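Local coordinates for rhusiopathiae surface protein B (Erysipelothrix rhusiopathiae, PDB 3V10), which is a cell-wall surface adhesin that probably binds collagen, here represented by its collagen-binding region of two Ig-like domains, at residues 44-47 with 48-51; 186-189 with 190-194. All blocks are in the same frame, centred on the assembly; numbering follows the deposited sequence.

Interaction 1. Residues 44-47 with 48-51; sequences KFKP and GDFF
K46 and D49 close a type II beta turn, with P47 and G48 at its two corners. The turn leads into strand 50-54 of the N-terminal Ig-like domain. D49 N donates to K46 O over 2.9 Å in a nearly straight bond, which is the turn's own backbone bond. The D49 side chain adds a second link in the reverse sense. K46 N donates to D49 OD2 at 2.8 Å, with an N-H...O angle of 158°. The amide meets this oxygen from above the carboxylate plane, 56° out of it. With chi1 at -70°, D49 CG stands beside its own backbone N, and the carboxylate folds back over the start of the turn. The K46 side chain runs alongside it, and K46 CB lies 3.5 Å from D49 OD2.

D49 uses both carboxylate oxygens. OD1 accepts a hydrogen bond from K2 N, near the N terminus of the chain. OD2 takes the K46 amide and also a water. G48 sits at the third position of the turn with a positive phi, as is usual for glycine in a type II turn. Next to the turn, F45 stacks on F101, and G48 and D49 both make backbone hydrogen bonds to F101. The water donates to D49 OD2 at 2.7 Å and to K44 O at 2.8 Å, so it bridges carboxylate and backbone.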
loop_
_atom_site.group_PDB
_atom_site.type_symbol
_atom_site.label_atom_id
_atom_site.label_comp_id
_atom_site.label_asym_id
_atom_site.label_seq_id
_atom_site.Cartn_x
_atom_site.Cartn_y
_atom_site.Cartn_z
ATOM N N LYS A 44 31.442 6.323 17.594
ATOM C CA LYS A 44 30.555 6.318 18.753
ATOM C C LYS A 44 29.369 7.246 18.440
ATOM O O LYS A 44 29.517 8.471 18.425
ATOM C CB LYS A 44 31.335 6.834 19.973
ATOM C CG LYS A 44 30.868 6.328 21.348
ATOM C CD LYS A 44 31.628 5.046 21.819
ATOM C CE LYS A 44 31.307 3.787 20.972
ATOM N NZ LYS A 44 32.168 3.443 19.780
ATOM N N PHE A 45 28.204 6.660 18.179
ATOM C CA PHE A 45 27.025 7.466 17.878
ATOM C C PHE A 45 26.611 8.225 19.123
ATOM O O PHE A 45 26.591 7.670 20.225
ATOM C CB PHE A 45 25.890 6.579 17.369
ATOM C CG PHE A 45 26.169 5.961 16.023
ATOM C CD1 PHE A 45 26.511 6.763 14.936
ATOM C CD2 PHE A 45 26.073 4.586 15.838
ATOM C CE1 PHE A 45 26.753 6.198 13.680
ATOM C CE2 PHE A 45 26.312 4.016 14.587
ATOM C CZ PHE A 45 26.652 4.823 13.508
ATOM N N LYS A 46 26.307 9.505 18.931
ATOM C CA LYS A 46 25.910 10.396 20.014
ATOM C C LYS A 46 24.493 10.899 19.789
ATOM O O LYS A 46 24.049 11.038 18.647
ATOM C CB LYS A 46 26.834 11.612 20.055
ATOM C CG LYS A 46 28.320 11.297 20.074
ATOM C CD LYS A 46 28.740 10.671 21.385
ATOM C CE LYS A 46 30.248 10.484 21.423
ATOM N NZ LYS A 46 30.721 9.980 22.737
ATOM N N PRO A 47 23.766 11.195 20.878
ATOM C CA PRO A 47 22.397 11.694 20.728
ATOM C C PRO A 47 22.425 12.903 19.796
ATOM O O PRO A 47 23.214 13.824 19.997
ATOM C CB PRO A 47 22.015 12.078 22.153
ATOM C CG PRO A 47 22.797 11.113 22.981
ATOM C CD PRO A 47 24.142 11.098 22.297
ATOM N N GLY A 48 21.576 12.896 18.774
ATOM C CA GLY A 48 21.552 14.010 17.846
ATOM C C GLY A 48 22.214 13.701 16.513
ATOM O O GLY A 48 21.905 14.346 15.510
ATOM N N ASP A 49 23.137 12.740 16.491
ATOM C CA ASP A 49 23.782 12.377 15.232
ATOM C C ASP A 49 22.652 11.848 14.359
ATOM O O ASP A 49 21.648 11.354 14.875
ATOM C CB ASP A 49 24.851 11.294 15.433
ATOM C CG ASP A 49 26.073 11.798 16.186
ATOM O OD1 ASP A 49 26.245 13.034 16.318
ATOM O OD2 ASP A 49 26.873 10.949 16.634
ATOM N N PHE A 50 22.817 11.936 13.047
ATOM C CA PHE A 50 21.760 11.526 12.131
ATOM C C PHE A 50 22.253 11.195 10.730
ATOM O O PHE A 50 23.432 11.318 10.418
ATOM C CB PHE A 50 20.778 12.685 11.986
ATOM C CG PHE A 50 21.413 13.929 11.416
ATOM C CD1 PHE A 50 22.184 14.763 12.220
ATOM C CD2 PHE A 50 21.297 14.229 10.059
ATOM C CE1 PHE A 50 22.835 15.877 11.683
ATOM C CE2 PHE A 50 21.944 15.338 9.512
ATOM C CZ PHE A 50 22.715 16.164 10.327
ATOM N N PHE A 51 21.312 10.766 9.893
ATOM C CA PHE A 51 21.561 10.519 8.486
ATOM C C PHE A 51 20.227 10.678 7.784
ATOM O O PHE A 51 19.165 10.485 8.385
ATOM C CB PHE A 51 22.202 9.147 8.183
ATOM C CG PHE A 51 21.420 7.954 8.656
ATOM C CD1 PHE A 51 21.763 7.316 9.838
ATOM C CD2 PHE A 51 20.412 7.407 7.868
ATOM C CE1 PHE A 51 21.116 6.137 10.229
ATOM C CE2 PHE A 51 19.763 6.237 8.247
ATOM C CZ PHE A 51 20.115 5.599 9.427
HETATM O O HOH W 1 29.363 10.132 16.149
#

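Interaction 2. Residues 186-189 with 190-194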
loop_
_atom_site.group_PDB
_atom_site.type_symbol
_atom_site.label_atom_id
_atom_site.label_comp_id
_atom_site.label_asym_id
_atom_site.label_seq_id
_atom_site.Cartn_x
_atom_site.Cartn_y
_atom_site.Cartn_z
ATOM N N ASN A 186 -15.985 -3.940 -8.057
ATOM C CA ASN A 186 -16.556 -3.403 -9.292
ATOM C C ASN A 186 -17.553 -4.382 -9.896
ATOM O O ASN A 186 -17.164 -5.347 -10.549
ATOM C CB ASN A 186 -15.421 -3.112 -10.272
ATOM C CG ASN A 186 -14.343 -2.244 -9.653
ATOM O OD1 ASN A 186 -14.489 -1.026 -9.566
ATOM N ND2 ASN A 186 -13.267 -2.870 -9.196
ATOM N N ILE A 187 -18.839 -4.108 -9.691
ATOM C CA ILE A 187 -19.904 -4.984 -10.160
ATOM C C ILE A 187 -20.637 -4.493 -11.397
ATOM O O ILE A 187 -21.206 -3.402 -11.415
ATOM C CB ILE A 187 -20.942 -5.213 -9.044
ATOM C CG1 ILE A 187 -20.218 -5.620 -7.759
ATOM C CG2 ILE A 187 -21.940 -6.289 -9.463
ATOM C CD1 ILE A 187 -21.117 -5.699 -6.537
ATOM N N ASN A 188 -20.622 -5.329 -12.424
ATOM C CA ASN A 188 -21.279 -5.035 -13.685
ATOM C C ASN A 188 -20.783 -3.781 -14.393
ATOM O O ASN A 188 -21.563 -2.871 -14.687
ATOM C CB ASN A 188 -22.795 -4.947 -13.487
ATOM C CG ASN A 188 -23.550 -5.112 -14.786
ATOM O OD1 ASN A 188 -22.942 -5.335 -15.833
ATOM N ND2 ASN A 188 -24.873 -5.008 -14.733
ATOM N N SER A 189 -19.481 -3.734 -14.664
ATOM C CA SER A 189 -18.890 -2.613 -15.386
ATOM C C SER A 189 -19.476 -2.556 -16.800
ATOM O O SER A 189 -19.750 -1.474 -17.318
ATOM C CB SER A 189 -17.365 -2.760 -15.483
ATOM O OG SER A 189 -16.727 -2.477 -14.251
ATOM N N PRO A 190 -19.672 -3.725 -17.445
ATOM C CA PRO A 190 -20.228 -3.773 -18.805
ATOM C C PRO A 190 -21.656 -3.251 -18.912
ATOM O O PRO A 190 -22.130 -2.948 -20.013
ATOM C CB PRO A 190 -20.153 -5.257 -19.161
ATOM C CG PRO A 190 -19.000 -5.751 -18.344
ATOM C CD PRO A 190 -19.231 -5.066 -17.026
ATOM N N LYS A 191 -22.338 -3.162 -17.773
ATOM C CA LYS A 191 -23.721 -2.700 -17.724
ATOM C C LYS A 191 -24.604 -3.740 -18.411
ATOM O O LYS A 191 -25.449 -3.413 -19.245
ATOM C CB LYS A 191 -23.868 -1.351 -18.431
ATOM C CG LYS A 191 -23.046 -0.214 -17.852
ATOM C CD LYS A 191 -23.644 0.336 -16.576
ATOM C CE LYS A 191 -23.206 1.781 -16.366
ATOM N NZ LYS A 191 -21.726 1.941 -16.474
ATOM N N GLU A 192 -24.398 -5.001 -18.055
ATOM C CA GLU A 192 -25.156 -6.097 -18.629
ATOM C C GLU A 192 -26.598 -6.203 -18.116
ATOM O O GLU A 192 -26.937 -5.735 -17.031
ATOM C CB GLU A 192 -24.423 -7.417 -18.362
ATOM C CG GLU A 192 -23.262 -7.793 -19.260
ATOM C CD GLU A 192 -22.871 -9.249 -19.027
ATOM O OE1 GLU A 192 -23.754 -10.065 -18.675
ATOM O OE2 GLU A 192 -21.691 -9.601 -19.200
ATOM N N ALA A 193 -27.441 -6.820 -18.936
ATOM C CA ALA A 193 -28.831 -7.049 -18.584
ATOM C C ALA A 193 -28.798 -8.468 -18.033
ATOM O O ALA A 193 -29.168 -9.417 -18.718
ATOM C CB ALA A 193 -29.699 -6.976 -19.834
ATOM N N VAL A 194 -28.304 -8.612 -16.806
ATOM C CA VAL A 194 -28.198 -9.926 -16.171
ATOM C C VAL A 194 -29.549 -10.612 -16.084
ATOM O O VAL A 194 -30.580 -9.960 -15.934
ATOM C CB VAL A 194 -27.591 -9.828 -14.748
ATOM C CG1 VAL A 194 -26.161 -9.318 -14.834
ATOM C CG2 VAL A 194 -28.443 -8.910 -13.875
#
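Two hydrogen bonds join the side-chain amide of N188 to the backbone of E192. E192 N donates to N188 OD1 over 2.7 Å, in the carbonyl plane and on a lone pair. N188 ND2 donates to E192 O at 3.2 Å, and this oxygen lies only 9° out of the amide plane. The amide is therefore gripped on both its polar atoms, which fixes its rotation. N188 CG points anti to the backbone N (chi1 -161°), which sends the amide across the bend. ND2 has a second, weak partner in A256 O.

One backbone bond crosses the bend. K191 N donates to N188 O over 3.2 Å. N188 O also accepts from T260 OG1. This bend is where strand 180-187 of the collagen-binding domain ends and its chain turns toward strand 198-204. Positive phi at N188 and K191 lets the chain curl around the amide.

Both charged ends have partners outside the bend. K191 NZ forms a salt bridge with E220 and a hydrogen bond with T260 OG1. E192 OE1 accepts from E288 N.

Nonpolar contact is looser. V194 CG1 lies 4.5 Å from N188 ND2, and the V194 side chain also touches F166.

From the N terminus, the chain first reaches interaction 1, in the loop between strands 41-42 and 50-54. It closes a tight turn in the Ig-like domain and ties that turn to the chain's first residues and to strand 96-101. Interaction 2 begins on the last residues of strand 180-187 and closes the bend that follows, on the way to strand 198-204. There the chain leaves the five-stranded antiparallel sheet for the six-stranded one. The two contacts are in series, and neither nests in nor crosses the other. The centres of interaction 1 and interaction 2 are about 59 Å apart, on opposite sides of the chain's centre. Each is local to its own domain.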